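Local coordinates for protein GDSL-esterase (Pseudoalteromonas sp., PDB 3HP4) that hydrolyses ester bonds as a GDSL-family (SGNH-clan) esterase of a psychrotrophic bacterium, possibly acting on lysophospholipids, at residues A14-Q19 and Q156-H161; S47-G52 and I72-N77; K86-N91 and T126-Q131; M109-P114 and M141-L146. All blocks are in the same frame, centred on the assembly; numbering follows the deposited sequence.

Contact 1: A14-Q19 and Q156-H161; sequences AAYGLQ and QNDSLH
Tyr16 and His161 mark the closest approach of two loops, with their CA atoms 7.2 Å apart, and each loop is shaped by a tight turn. Ala15-Leu18 is a type II turn, closed by Leu18 N to Ala15 O, with Gly17 at the position where phi is positive. Gln156-Ser159 is a type I turn that carries Asp158 and leads on to His161.

The main side-chain contact is a stack of rings. Tyr16 has CG anti to its own N (chi1 -180°), which swings the phenol across to His161. The two planes lie within 16° of each other and the centroids are 3.9 Å apart. Tyr16 CD2 sits over the centre of the imidazole, while Leu160 CB leans on the opposite face nearer the rim. Beside the stack, the extended Gln156 splits its amide: NE2 donates to Tyr16 O at 3.0 Å, and OE1 rests near the plane of the phenol ring, 4.0 Å from Tyr16 CD2.

The edge of the imidazole is held as well. His161 ND1 gives a short 2.5 Å bond to Asp158 OD2, close to the ring plane and on the syn side of the carboxylate. Asp158 OD1 takes Leu160 N at 2.8 Å, closing an Asx turn, and His161 N at 3.1 Å, extending it to an Asx motif; together they hold the carboxylate. His161 NE2 reaches the phosphonate on the modified serine at position 11. With both nitrogens bonded and both faces packed, the ring has little freedom to turn, consistent with the Ser-His-Asp machinery of SGNH hydrolases.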
loop_
_atom_site.group_PDB
_atom_site.type_symbol
_atom_site.label_atom_id
_atom_site.label_comp_id
_atom_site.label_asym_id
_atom_site.label_seq_id
_atom_site.Cartn_x
_atom_site.Cartn_y
_atom_site.Cartn_z
ATOM N N ALA A 14 1.722 -6.843 5.173
ATOM C CA ALA A 14 1.798 -7.405 6.537
ATOM C C ALA A 14 2.434 -8.812 6.609
ATOM O O ALA A 14 2.211 -9.537 7.610
ATOM C CB ALA A 14 0.394 -7.466 7.124
ATOM N N ALA A 15 3.143 -9.267 5.588
ATOM C CA ALA A 15 3.820 -10.593 5.722
ATOM C C ALA A 15 2.857 -11.750 6.061
ATOM O O ALA A 15 3.176 -12.646 6.838
ATOM C CB ALA A 15 4.936 -10.515 6.756
ATOM N N TYR A 16 1.687 -11.746 5.452
ATOM C CA TYR A 16 0.719 -12.820 5.645
ATOM C C TYR A 16 1.302 -14.193 5.294
ATOM O O TYR A 16 1.853 -14.393 4.212
ATOM C CB TYR A 16 -0.477 -12.521 4.743
ATOM C CG TYR A 16 -1.542 -13.557 4.855
ATOM C CD1 TYR A 16 -2.657 -13.349 5.672
ATOM C CD2 TYR A 16 -1.446 -14.764 4.139
ATOM C CE1 TYR A 16 -3.646 -14.317 5.773
ATOM C CE2 TYR A 16 -2.429 -15.737 4.242
ATOM C CZ TYR A 16 -3.525 -15.504 5.062
ATOM O OH TYR A 16 -4.514 -16.456 5.150
ATOM N N GLY A 17 1.180 -15.155 6.197
ATOM C CA GLY A 17 1.720 -16.494 5.895
ATOM C C GLY A 17 3.238 -16.619 5.970
ATOM O O GLY A 17 3.798 -17.679 5.639
ATOM N N LEU A 18 3.907 -15.581 6.454
ATOM C CA LEU A 18 5.360 -15.543 6.537
ATOM C C LEU A 18 5.717 -15.048 7.913
ATOM O O LEU A 18 4.831 -14.630 8.661
ATOM C CB LEU A 18 5.919 -14.517 5.544
ATOM C CG LEU A 18 5.464 -14.727 4.112
ATOM C CD1 LEU A 18 5.965 -13.602 3.272
ATOM C CD2 LEU A 18 5.999 -16.058 3.610
ATOM N N GLN A 19 7.001 -15.084 8.259
ATOM C CA GLN A 19 7.454 -14.394 9.477
ATOM C C GLN A 19 7.586 -12.910 9.148
ATOM O O GLN A 19 7.883 -12.550 8.000
ATOM C CB GLN A 19 8.794 -14.945 9.976
ATOM C CG GLN A 19 8.914 -16.483 9.966
ATOM C CD GLN A 19 7.882 -17.204 10.830
ATOM O OE1 GLN A 19 8.163 -17.575 11.975
ATOM N NE2 GLN A 19 6.694 -17.439 10.274
ATOM N N GLN A 156 1.837 -17.928 -2.965
ATOM C CA GLN A 156 1.489 -19.002 -2.046
ATOM C C GLN A 156 0.462 -19.927 -2.690
ATOM O O GLN A 156 -0.199 -19.569 -3.653
ATOM C CB GLN A 156 0.955 -18.420 -0.733
ATOM C CG GLN A 156 2.030 -17.695 0.051
ATOM C CD GLN A 156 1.530 -17.125 1.360
ATOM O OE1 GLN A 156 0.428 -17.445 1.811
ATOM N NE2 GLN A 156 2.338 -16.277 1.981
ATOM N N ASN A 157 0.344 -21.137 -2.160
ATOM C CA ASN A 157 -0.637 -22.090 -2.683
ATOM C C ASN A 157 -1.979 -21.426 -3.047
ATOM O O ASN A 157 -2.584 -21.745 -4.074
ATOM C CB ASN A 157 -0.834 -23.245 -1.695
ATOM C CG ASN A 157 0.325 -24.232 -1.714
ATOM O OD1 ASN A 157 1.187 -24.188 -2.600
ATOM N ND2 ASN A 157 0.335 -25.150 -0.751
ATOM N N ASP A 158 -2.421 -20.467 -2.225
ATOM C CA ASP A 158 -3.726 -19.812 -2.421
ATOM C C ASP A 158 -3.856 -18.867 -3.619
ATOM O O ASP A 158 -4.929 -18.307 -3.851
ATOM C CB ASP A 158 -4.188 -19.084 -1.147
ATOM C CG ASP A 158 -3.370 -17.829 -0.842
ATOM O OD1 ASP A 158 -2.530 -17.418 -1.675
ATOM O OD2 ASP A 158 -3.561 -17.266 0.263
ATOM N N SER A 159 -2.770 -18.662 -4.358
ATOM C CA SER A 159 -2.792 -17.780 -5.529
ATOM C C SER A 159 -3.168 -16.340 -5.233
ATOM O O SER A 159 -3.399 -15.564 -6.164
ATOM C CB SER A 159 -3.757 -18.321 -6.586
ATOM O OG SER A 159 -3.280 -19.546 -7.088
ATOM N N LEU A 160 -3.246 -15.973 -3.953
ATOM C CA LEU A 160 -3.631 -14.602 -3.589
ATOM C C LEU A 160 -2.463 -13.810 -2.997
ATOM O O LEU A 160 -2.243 -12.632 -3.321
ATOM C CB LEU A 160 -4.775 -14.614 -2.570
ATOM C CG LEU A 160 -6.218 -14.738 -3.072
ATOM C CD1 LEU A 160 -7.087 -15.573 -2.102
ATOM C CD2 LEU A 160 -6.828 -13.359 -3.348
ATOM N N HIS A 161 -1.728 -14.473 -2.127
ATOM C CA HIS A 161 -0.699 -13.806 -1.347
ATOM C C HIS A 161 0.683 -14.165 -1.874
ATOM O O HIS A 161 0.963 -15.334 -2.107
ATOM C CB HIS A 161 -0.816 -14.221 0.105
ATOM C CG HIS A 161 -2.146 -13.903 0.711
ATOM N ND1 HIS A 161 -3.139 -14.847 0.870
ATOM C CD2 HIS A 161 -2.654 -12.740 1.185
ATOM C CE1 HIS A 161 -4.204 -14.280 1.410
ATOM N NE2 HIS A 161 -3.936 -13.003 1.615
#

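Contact 2: S47-G52 and I72-N77; sequences SGETSG and IELGAN
Glu49 O is gripped twice, by Asn77 ND2 at 2.9 Å and by a water at 2.8 Å. The amide N-H runs almost straight at the oxygen (176°) and lies in the plane of its own amide, yet it comes from above the carbonyl plane of Glu49. The same water accepts from Gly75 N at 2.9 Å and Asn77 N at 3.0 Å, so it ties the start of helix 76-80 to the loop before helix 51-65. Asn77 has CG anti to its carbonyl carbon (chi1 -68°), which carries the amide across to that loop and sets ND2 only 3.2 Å from Gly48 C.

Apolar atoms flank this polar knot. Leu74 CD2 lies against Glu49 CG at 4.0 Å, and Thr50 CG2 meets Asn77 CB at 4.1 Å, the two side chains crossing at about a right angle. A bend at chi2 brings Glu49 OE1 back to accept from Thr50 N through its anti lone pair, while OE2 forms a salt bridge to Arg57.

Asn77 ND2 also donates to O1P of the phosphonylated serine at position 11, as does Gly48 N. The bond to Glu49 O therefore aims the amide, and together the two donors look like the Gly-Asn oxyanion hole of SGNH hydrolases.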
loop_
_atom_site.group_PDB
_atom_site.type_symbol
_atom_site.label_atom_id
_atom_site.label_comp_id
_atom_site.label_asym_id
_atom_site.label_seq_id
_atom_site.Cartn_x
_atom_site.Cartn_y
_atom_site.Cartn_z
ATOM N N SER A 47 -3.660 -7.632 7.863
ATOM C CA SER A 47 -4.311 -8.526 6.935
ATOM C C SER A 47 -5.817 -8.374 6.964
ATOM O O SER A 47 -6.441 -8.311 8.024
ATOM C CB SER A 47 -3.865 -9.968 7.166
ATOM O OG SER A 47 -2.454 -10.033 6.831
ATOM N N GLY A 48 -6.390 -8.312 5.781
ATOM C CA GLY A 48 -7.828 -8.164 5.617
ATOM C C GLY A 48 -8.308 -6.723 5.739
ATOM O O GLY A 48 -9.501 -6.468 5.628
ATOM N N GLU A 49 -7.416 -5.759 5.929
ATOM C CA GLU A 49 -7.863 -4.374 6.108
ATOM C C GLU A 49 -8.558 -3.827 4.864
ATOM O O GLU A 49 -8.161 -4.122 3.747
ATOM C CB GLU A 49 -6.686 -3.467 6.486
ATOM C CG GLU A 49 -7.094 -2.095 6.941
ATOM C CD GLU A 49 -8.062 -2.124 8.085
ATOM O OE1 GLU A 49 -9.236 -2.477 7.907
ATOM O OE2 GLU A 49 -7.682 -1.787 9.218
ATOM N N THR A 50 -9.590 -3.029 5.093
ATOM C CA THR A 50 -10.336 -2.365 4.023
ATOM C C THR A 50 -10.089 -0.858 4.155
ATOM O O THR A 50 -9.586 -0.350 5.164
ATOM C CB THR A 50 -11.841 -2.618 4.173
ATOM O OG1 THR A 50 -12.265 -2.110 5.457
ATOM C CG2 THR A 50 -12.136 -4.107 4.036
ATOM N N SER A 51 -10.545 -0.116 3.149
ATOM C CA SER A 51 -10.418 1.326 3.195
ATOM C C SER A 51 -11.179 1.908 4.406
ATOM O O SER A 51 -10.673 2.812 5.085
ATOM C CB SER A 51 -10.897 1.948 1.879
ATOM O OG SER A 51 -12.267 1.774 1.652
ATOM N N GLY A 52 -12.350 1.355 4.696
ATOM C CA GLY A 52 -13.148 1.896 5.813
ATOM C C GLY A 52 -12.551 1.485 7.138
ATOM O O GLY A 52 -12.564 2.276 8.090
ATOM N N ILE A 72 -0.258 4.670 1.412
ATOM C CA ILE A 72 -1.478 3.858 1.470
ATOM C C ILE A 72 -1.416 2.735 0.464
ATOM O O ILE A 72 -1.159 2.980 -0.728
ATOM C CB ILE A 72 -2.667 4.780 1.219
ATOM C CG1 ILE A 72 -2.765 5.822 2.317
ATOM C CG2 ILE A 72 -3.965 3.935 1.136
ATOM C CD1 ILE A 72 -3.672 7.008 1.916
ATOM N N GLU A 73 -1.600 1.488 0.922
ATOM C CA GLU A 73 -1.719 0.323 0.019
ATOM C C GLU A 73 -2.963 -0.412 0.460
ATOM O O GLU A 73 -2.909 -1.404 1.213
ATOM C CB GLU A 73 -0.448 -0.520 0.151
ATOM C CG GLU A 73 -0.471 -1.821 -0.659
ATOM C CD GLU A 73 -1.034 -3.002 0.110
ATOM O OE1 GLU A 73 -0.526 -3.344 1.221
ATOM O OE2 GLU A 73 -1.974 -3.686 -0.431
ATOM N N LEU A 74 -4.123 0.096 0.021
ATOM C CA LEU A 74 -5.427 -0.389 0.456
ATOM C C LEU A 74 -6.403 -0.364 -0.673
ATOM O O LEU A 74 -6.314 0.422 -1.628
ATOM C CB LEU A 74 -5.986 0.494 1.573
ATOM C CG LEU A 74 -5.239 0.408 2.901
ATOM C CD1 LEU A 74 -5.805 1.470 3.861
ATOM C CD2 LEU A 74 -5.362 -0.980 3.558
ATOM N N GLY A 75 -7.389 -1.227 -0.544
ATOM C CA GLY A 75 -8.534 -1.274 -1.468
ATOM C C GLY A 75 -8.679 -2.647 -2.047
ATOM O O GLY A 75 -9.795 -3.005 -2.453
ATOM N N ALA A 76 -7.640 -3.485 -2.102
ATOM C CA ALA A 76 -7.796 -4.821 -2.665
ATOM C C ALA A 76 -8.908 -5.554 -1.960
ATOM O O ALA A 76 -9.680 -6.290 -2.609
ATOM C CB ALA A 76 -6.455 -5.635 -2.552
ATOM N N ASN A 77 -9.014 -5.470 -0.639
ATOM C CA ASN A 77 -10.079 -6.205 0.057
ATOM C C ASN A 77 -11.443 -5.674 -0.296
ATOM O O ASN A 77 -12.369 -6.487 -0.489
ATOM C CB ASN A 77 -9.776 -6.297 1.552
ATOM C CG ASN A 77 -8.579 -7.188 1.795
ATOM O OD1 ASN A 77 -8.483 -8.296 1.235
ATOM N ND2 ASN A 77 -7.673 -6.710 2.596
HETATM O O HOH W 1 -7.403 -3.618 1.147
#

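Contact 3: K86-N91 and T126-Q131; sequences KKMQTN and TSSFTQ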
loop_
_atom_site.group_PDB
_atom_site.type_symbol
_atom_site.label_atom_id
_atom_site.label_comp_id
_atom_site.label_asym_id
_atom_site.label_seq_id
_atom_site.Cartn_x
_atom_site.Cartn_y
_atom_site.Cartn_z
ATOM N N LYS A 86 -17.458 3.815 -5.402
ATOM C CA LYS A 86 -17.693 5.172 -4.929
ATOM C C LYS A 86 -17.454 5.306 -3.443
ATOM O O LYS A 86 -16.821 6.316 -2.980
ATOM C CB LYS A 86 -19.120 5.613 -5.299
ATOM C CG LYS A 86 -19.499 7.010 -4.823
ATOM C CD LYS A 86 -20.969 7.345 -5.208
ATOM C CE LYS A 86 -21.362 8.773 -4.825
ATOM N NZ LYS A 86 -22.809 9.082 -5.121
ATOM N N LYS A 87 -17.850 4.324 -2.638
ATOM C CA LYS A 87 -17.637 4.372 -1.221
ATOM C C LYS A 87 -16.172 4.165 -0.913
ATOM O O LYS A 87 -15.620 4.851 -0.046
ATOM C CB LYS A 87 -18.514 3.313 -0.508
ATOM C CG LYS A 87 -18.347 3.403 1.007
ATOM C CD LYS A 87 -18.767 4.791 1.556
ATOM C CE LYS A 87 -18.495 4.924 3.060
ATOM N NZ LYS A 87 -18.953 6.247 3.593
ATOM N N MET A 88 -15.511 3.208 -1.574
ATOM C CA MET A 88 -14.057 3.052 -1.389
ATOM C C MET A 88 -13.359 4.369 -1.711
ATOM O O MET A 88 -12.440 4.761 -0.965
ATOM C CB MET A 88 -13.553 1.948 -2.322
ATOM C CG MET A 88 -12.053 1.713 -2.129
ATOM S SD MET A 88 -11.330 0.580 -3.339
ATOM C CE MET A 88 -11.264 1.607 -4.789
ATOM N N GLN A 89 -13.746 5.049 -2.777
ATOM C CA GLN A 89 -13.122 6.305 -3.149
ATOM C C GLN A 89 -13.331 7.358 -2.075
ATOM O O GLN A 89 -12.397 8.095 -1.714
ATOM C CB GLN A 89 -13.685 6.715 -4.509
ATOM C CG GLN A 89 -12.985 7.871 -5.124
ATOM C CD GLN A 89 -13.310 8.041 -6.583
ATOM O OE1 GLN A 89 -13.754 7.100 -7.242
ATOM N NE2 GLN A 89 -13.106 9.240 -7.073
ATOM N N THR A 90 -14.524 7.458 -1.512
ATOM C CA THR A 90 -14.786 8.373 -0.404
ATOM C C THR A 90 -13.871 8.055 0.764
ATOM O O THR A 90 -13.266 8.953 1.386
ATOM C CB THR A 90 -16.277 8.266 -0.001
ATOM O OG1 THR A 90 -17.031 8.741 -1.122
ATOM C CG2 THR A 90 -16.589 9.093 1.248
ATOM N N ASN A 91 -13.758 6.785 1.119
ATOM C CA ASN A 91 -12.944 6.382 2.233
ATOM C C ASN A 91 -11.475 6.683 2.001
ATOM O O ASN A 91 -10.815 7.243 2.900
ATOM C CB ASN A 91 -13.055 4.869 2.531
ATOM C CG ASN A 91 -14.380 4.443 3.067
ATOM O OD1 ASN A 91 -15.166 5.249 3.564
ATOM N ND2 ASN A 91 -14.641 3.188 2.900
ATOM N N THR A 126 -9.752 0.207 -10.474
ATOM C CA THR A 126 -8.358 0.676 -10.615
ATOM C C THR A 126 -8.333 2.171 -10.971
ATOM O O THR A 126 -7.499 2.933 -10.455
ATOM C CB THR A 126 -7.635 -0.159 -11.608
ATOM O OG1 THR A 126 -7.546 -1.479 -11.077
ATOM C CG2 THR A 126 -6.224 0.404 -11.848
ATOM N N SER A 127 -9.232 2.642 -11.806
ATOM C CA SER A 127 -9.231 4.032 -12.184
ATOM C C SER A 127 -9.557 4.941 -11.025
ATOM O O SER A 127 -9.159 6.143 -11.023
ATOM C CB SER A 127 -10.106 4.254 -13.405
ATOM O OG SER A 127 -11.463 4.050 -13.063
ATOM N N SER A 128 -10.224 4.440 -9.989
ATOM C CA SER A 128 -10.539 5.324 -8.892
ATOM C C SER A 128 -9.260 5.843 -8.211
ATOM O O SER A 128 -9.288 6.963 -7.681
ATOM C CB SER A 128 -11.456 4.637 -7.856
ATOM O OG SER A 128 -10.731 3.669 -7.108
ATOM N N PHE A 129 -8.163 5.102 -8.219
ATOM C CA PHE A 129 -6.943 5.589 -7.568
ATOM C C PHE A 129 -6.401 6.809 -8.320
ATOM O O PHE A 129 -5.970 7.777 -7.669
ATOM C CB PHE A 129 -5.888 4.482 -7.481
ATOM C CG PHE A 129 -6.338 3.300 -6.650
ATOM C CD1 PHE A 129 -6.254 3.335 -5.257
ATOM C CD2 PHE A 129 -6.989 2.240 -7.230
ATOM C CE1 PHE A 129 -6.746 2.288 -4.509
ATOM C CE2 PHE A 129 -7.518 1.218 -6.454
ATOM C CZ PHE A 129 -7.404 1.256 -5.097
ATOM N N THR A 130 -6.477 6.799 -9.647
ATOM C CA THR A 130 -6.045 7.973 -10.430
ATOM C C THR A 130 -6.963 9.155 -10.074
ATOM O O THR A 130 -6.491 10.289 -9.899
ATOM C CB THR A 130 -6.157 7.697 -11.864
ATOM O OG1 THR A 130 -5.279 6.572 -12.138
ATOM C CG2 THR A 130 -5.702 8.867 -12.714
ATOM N N GLN A 131 -8.259 8.950 -9.984
ATOM C CA GLN A 131 -9.175 10.045 -9.635
ATOM C C GLN A 131 -8.915 10.616 -8.253
ATOM O O GLN A 131 -8.919 11.845 -8.076
ATOM C CB GLN A 131 -10.619 9.525 -9.737
ATOM C CG GLN A 131 -11.001 9.158 -11.186
ATOM C CD GLN A 131 -12.170 8.275 -11.243
ATOM O OE1 GLN A 131 -13.145 8.533 -10.539
ATOM N NE2 GLN A 131 -12.122 7.284 -12.120
#
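The Phe129 ring receives Met88 obliquely, CE standing 3.9 Å from CZ. In one of its two conformers Ser128 OG, hydrogen-bonded to Phe125 O, lies above one face toward the rim; Thr126 CA sits at the edge in the ring plane, and Phe125 packs against the ring edge-to-face. Met88 SD is 5.4 Å from the Phe129 centroid and 54° off the normal, a Met-aromatic contact. The methionine gets there by running extended to SD and then bending at chi3 (75°), which turns its methyl toward the ring.

Helices 85-101 and 119-136 are successive helices on the same side of the parallel sheet, joined through strand 105-109 in the beta-alpha-beta crossovers of the flavodoxin-like alpha/beta/alpha fold of SGNH hydrolases. Here their axes come within 10.1 Å and run broadly parallel, at 34° to one another.

Further along the interface two amides meet with their planes well turned from each other. Gln89 NE2 is 3.5 Å from Gln131 OE1 and 3.7 Å from Gln131 CB, whereas Gln89 OE1 lies 3.4 Å from Ser128 CB. Gln89 also touches Ile132, the residue after Gln131, and Met88 reaches Phe125 and Ser51.

Contact 4: M109-P114 and M141-L146; sequences MEIYIP and MNFFML
Phe143 fills the middle of this contact, its ring enclosed on both faces by Ile111 and by Met145, two residues further along its own segment. Ile111 CA stands over the centre of one face, 4.1 Å from the centroid, a CH-pi contact, while Met145 CB covers the opposite face toward the rim. Ile111 CD1 adds a touch 3.8 Å from Phe143 CE1. In the ring plane, Met109 SD meets Phe143 CD1 edge-on at 3.9 Å; the same sulfur lies obliquely 4.4 Å from the Phe144 centroid, so one thioether serves two aromatic rings. The Met109 chain is extended as far as SD and bends at chi3 (-72°), bringing CE within 3.6 Å of Phe144 CD2. Outside, Tyr112 runs antiparallel alongside Phe143 and takes Leu146 CD2 over one face, 4.1 Å from its centroid.

Behind these side chains the backbones are tied together. Glu110 N donates to Met141 O at 3.0 Å, and Met109 and Met141 form a parallel bridge. A shell further out, Ile111 O accepts from Thr126 OG1, Phe144 stacks edge-to-face with Trp24, and Phe143 and Phe144 both touch Leu12, next to the modified serine. This is the C-terminal end of the strands of a parallel sheet, where strands 105-109 and 139-141 run out into loops, the end at which SGNH hydrolases build their active sites.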
loop_
_atom_site.group_PDB
_atom_site.type_symbol
_atom_site.label_atom_id
_atom_site.label_comp_id
_atom_site.label_asym_id
_atom_site.label_seq_id
_atom_site.Cartn_x
_atom_site.Cartn_y
_atom_site.Cartn_z
ATOM N N MET A 109 -1.004 3.782 -3.492
ATOM C CA MET A 109 -0.674 2.757 -4.493
ATOM C C MET A 109 -1.886 2.397 -5.330
ATOM O O MET A 109 -2.980 2.118 -4.791
ATOM C CB MET A 109 -0.143 1.515 -3.788
ATOM C CG MET A 109 0.429 0.498 -4.783
ATOM S SD MET A 109 1.344 -0.811 -3.984
ATOM C CE MET A 109 2.783 0.141 -3.487
ATOM N N GLU A 110 -1.729 2.391 -6.630
ATOM C CA GLU A 110 -2.703 1.856 -7.609
ATOM C C GLU A 110 -2.923 0.372 -7.268
ATOM O O GLU A 110 -1.906 -0.325 -7.032
ATOM C CB GLU A 110 -2.147 2.065 -9.046
ATOM C CG GLU A 110 -3.220 1.876 -10.078
ATOM C CD GLU A 110 -2.750 2.327 -11.376
ATOM O OE1 GLU A 110 -1.519 2.022 -11.687
ATOM O OE2 GLU A 110 -3.530 3.008 -12.023
ATOM N N ILE A 111 -4.135 -0.130 -7.256
ATOM C CA ILE A 111 -4.398 -1.557 -6.968
ATOM C C ILE A 111 -5.134 -2.118 -8.174
ATOM O O ILE A 111 -5.955 -1.403 -8.797
ATOM C CB ILE A 111 -5.222 -1.714 -5.709
ATOM C CG1 ILE A 111 -4.666 -0.974 -4.506
ATOM C CG2 ILE A 111 -5.405 -3.215 -5.361
ATOM C CD1 ILE A 111 -3.232 -1.449 -3.999
ATOM N N TYR A 112 -4.841 -3.368 -8.546
ATOM C CA TYR A 112 -5.548 -4.117 -9.583
ATOM C C TYR A 112 -6.123 -5.363 -8.955
ATOM O O TYR A 112 -5.551 -5.900 -8.004
ATOM C CB TYR A 112 -4.571 -4.541 -10.725
ATOM C CG TYR A 112 -4.069 -3.365 -11.583
ATOM C CD1 TYR A 112 -4.451 -3.197 -12.925
ATOM C CD2 TYR A 112 -3.184 -2.455 -11.076
ATOM C CE1 TYR A 112 -3.929 -2.086 -13.627
ATOM C CE2 TYR A 112 -2.681 -1.390 -11.828
ATOM C CZ TYR A 112 -3.078 -1.239 -13.049
ATOM O OH TYR A 112 -2.532 -0.061 -13.716
ATOM N N ILE A 113 -7.298 -5.731 -9.455
ATOM C CA ILE A 113 -8.009 -6.934 -8.952
ATOM C C ILE A 113 -8.434 -7.789 -10.109
ATOM O O ILE A 113 -8.736 -7.285 -11.184
ATOM C CB ILE A 113 -9.272 -6.542 -8.099
ATOM C CG1 ILE A 113 -10.182 -5.589 -8.891
ATOM C CG2 ILE A 113 -8.818 -6.038 -6.729
ATOM C CD1 ILE A 113 -11.608 -5.330 -8.313
ATOM N N PRO A 114 -8.590 -9.096 -9.840
ATOM C CA PRO A 114 -9.177 -9.959 -10.897
ATOM C C PRO A 114 -10.627 -9.612 -11.171
ATOM O O PRO A 114 -11.303 -9.021 -10.316
ATOM C CB PRO A 114 -9.083 -11.367 -10.320
ATOM C CG PRO A 114 -9.074 -11.140 -8.840
ATOM C CD PRO A 114 -8.375 -9.796 -8.574
ATOM N N MET A 141 1.568 5.469 -6.842
ATOM C CA MET A 141 2.618 4.474 -6.924
ATOM C C MET A 141 2.181 3.285 -7.766
ATOM O O MET A 141 1.018 2.828 -7.644
ATOM C CB MET A 141 2.901 4.007 -5.514
ATOM C CG MET A 141 3.682 4.987 -4.751
ATOM S SD MET A 141 4.657 4.093 -3.446
ATOM C CE MET A 141 5.608 5.540 -2.915
ATOM N N ASN A 142 3.065 2.712 -8.552
ATOM C CA ASN A 142 2.786 1.488 -9.291
ATOM C C ASN A 142 2.479 0.295 -8.343
ATOM O O ASN A 142 3.084 0.196 -7.284
ATOM C CB ASN A 142 4.037 1.117 -10.158
ATOM C CG ASN A 142 3.736 0.115 -11.214
ATOM O OD1 ASN A 142 2.869 0.232 -11.980
ATOM N ND2 ASN A 142 4.578 -0.951 -11.197
ATOM N N PHE A 143 1.552 -0.547 -8.763
ATOM C CA PHE A 143 1.193 -1.747 -7.916
ATOM C C PHE A 143 2.339 -2.752 -7.984
ATOM O O PHE A 143 2.634 -3.294 -9.050
ATOM C CB PHE A 143 -0.054 -2.335 -8.477
ATOM C CG PHE A 143 -0.714 -3.423 -7.619
ATOM C CD1 PHE A 143 -0.633 -3.372 -6.250
ATOM C CD2 PHE A 143 -1.459 -4.419 -8.216
ATOM C CE1 PHE A 143 -1.289 -4.349 -5.472
ATOM C CE2 PHE A 143 -2.121 -5.375 -7.405
ATOM C CZ PHE A 143 -2.003 -5.296 -6.059
ATOM N N PHE A 144 2.924 -3.083 -6.841
ATOM C CA PHE A 144 4.062 -4.001 -6.852
ATOM C C PHE A 144 3.710 -5.413 -7.189
ATOM O O PHE A 144 4.610 -6.193 -7.507
ATOM C CB PHE A 144 4.865 -3.930 -5.523
ATOM C CG PHE A 144 4.094 -4.268 -4.255
ATOM C CD1 PHE A 144 3.664 -5.566 -3.993
ATOM C CD2 PHE A 144 3.877 -3.274 -3.305
ATOM C CE1 PHE A 144 3.000 -5.830 -2.781
ATOM C CE2 PHE A 144 3.217 -3.566 -2.091
ATOM C CZ PHE A 144 2.792 -4.854 -1.845
ATOM N N MET A 145 2.421 -5.791 -7.188
ATOM C CA MET A 145 2.032 -7.159 -7.526
ATOM C C MET A 145 2.002 -7.456 -9.005
ATOM O O MET A 145 1.901 -8.602 -9.395
ATOM C CB MET A 145 0.675 -7.493 -6.930
ATOM C CG MET A 145 0.735 -7.629 -5.398
ATOM S SD MET A 145 1.855 -8.947 -4.788
ATOM C CE MET A 145 1.126 -10.448 -5.490
ATOM N N LEU A 146 2.006 -6.421 -9.852
ATOM C CA LEU A 146 1.846 -6.684 -11.283
ATOM C C LEU A 146 2.864 -7.638 -11.877
ATOM O O LEU A 146 2.549 -8.452 -12.716
ATOM C CB LEU A 146 1.866 -5.355 -12.055
ATOM C CG LEU A 146 0.603 -4.497 -11.820
ATOM C CD1 LEU A 146 0.870 -3.033 -12.329
ATOM C CD2 LEU A 146 -0.600 -5.083 -12.437
HETATM O O HOH W 2 0.252 0.286 -11.195
#

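In the fold
All four contacts belong to one alpha/beta domain with a five-stranded parallel sheet. Contacts 2 and 4 lie where strands 69-73, 105-109 and 139-141 end, their centres about 12 Å apart, and Ile72 O probably accepts from Met109 N. Contact 3 packs the helices on one side, its centre about 12 and 13 Å from theirs; Phe129 touches both. The centre of contact 1 is about 15 Å from that of contact 2, which it touches through Tyr16 and Ser47, and about 26 Å from that of contact 3. Along the chain its segments bracket the others; contact 2 closes first, contacts 3 and 4 interleave. His161, Gly48 and Asn77 reach the phosphonylated serine from distant parts of the sequence.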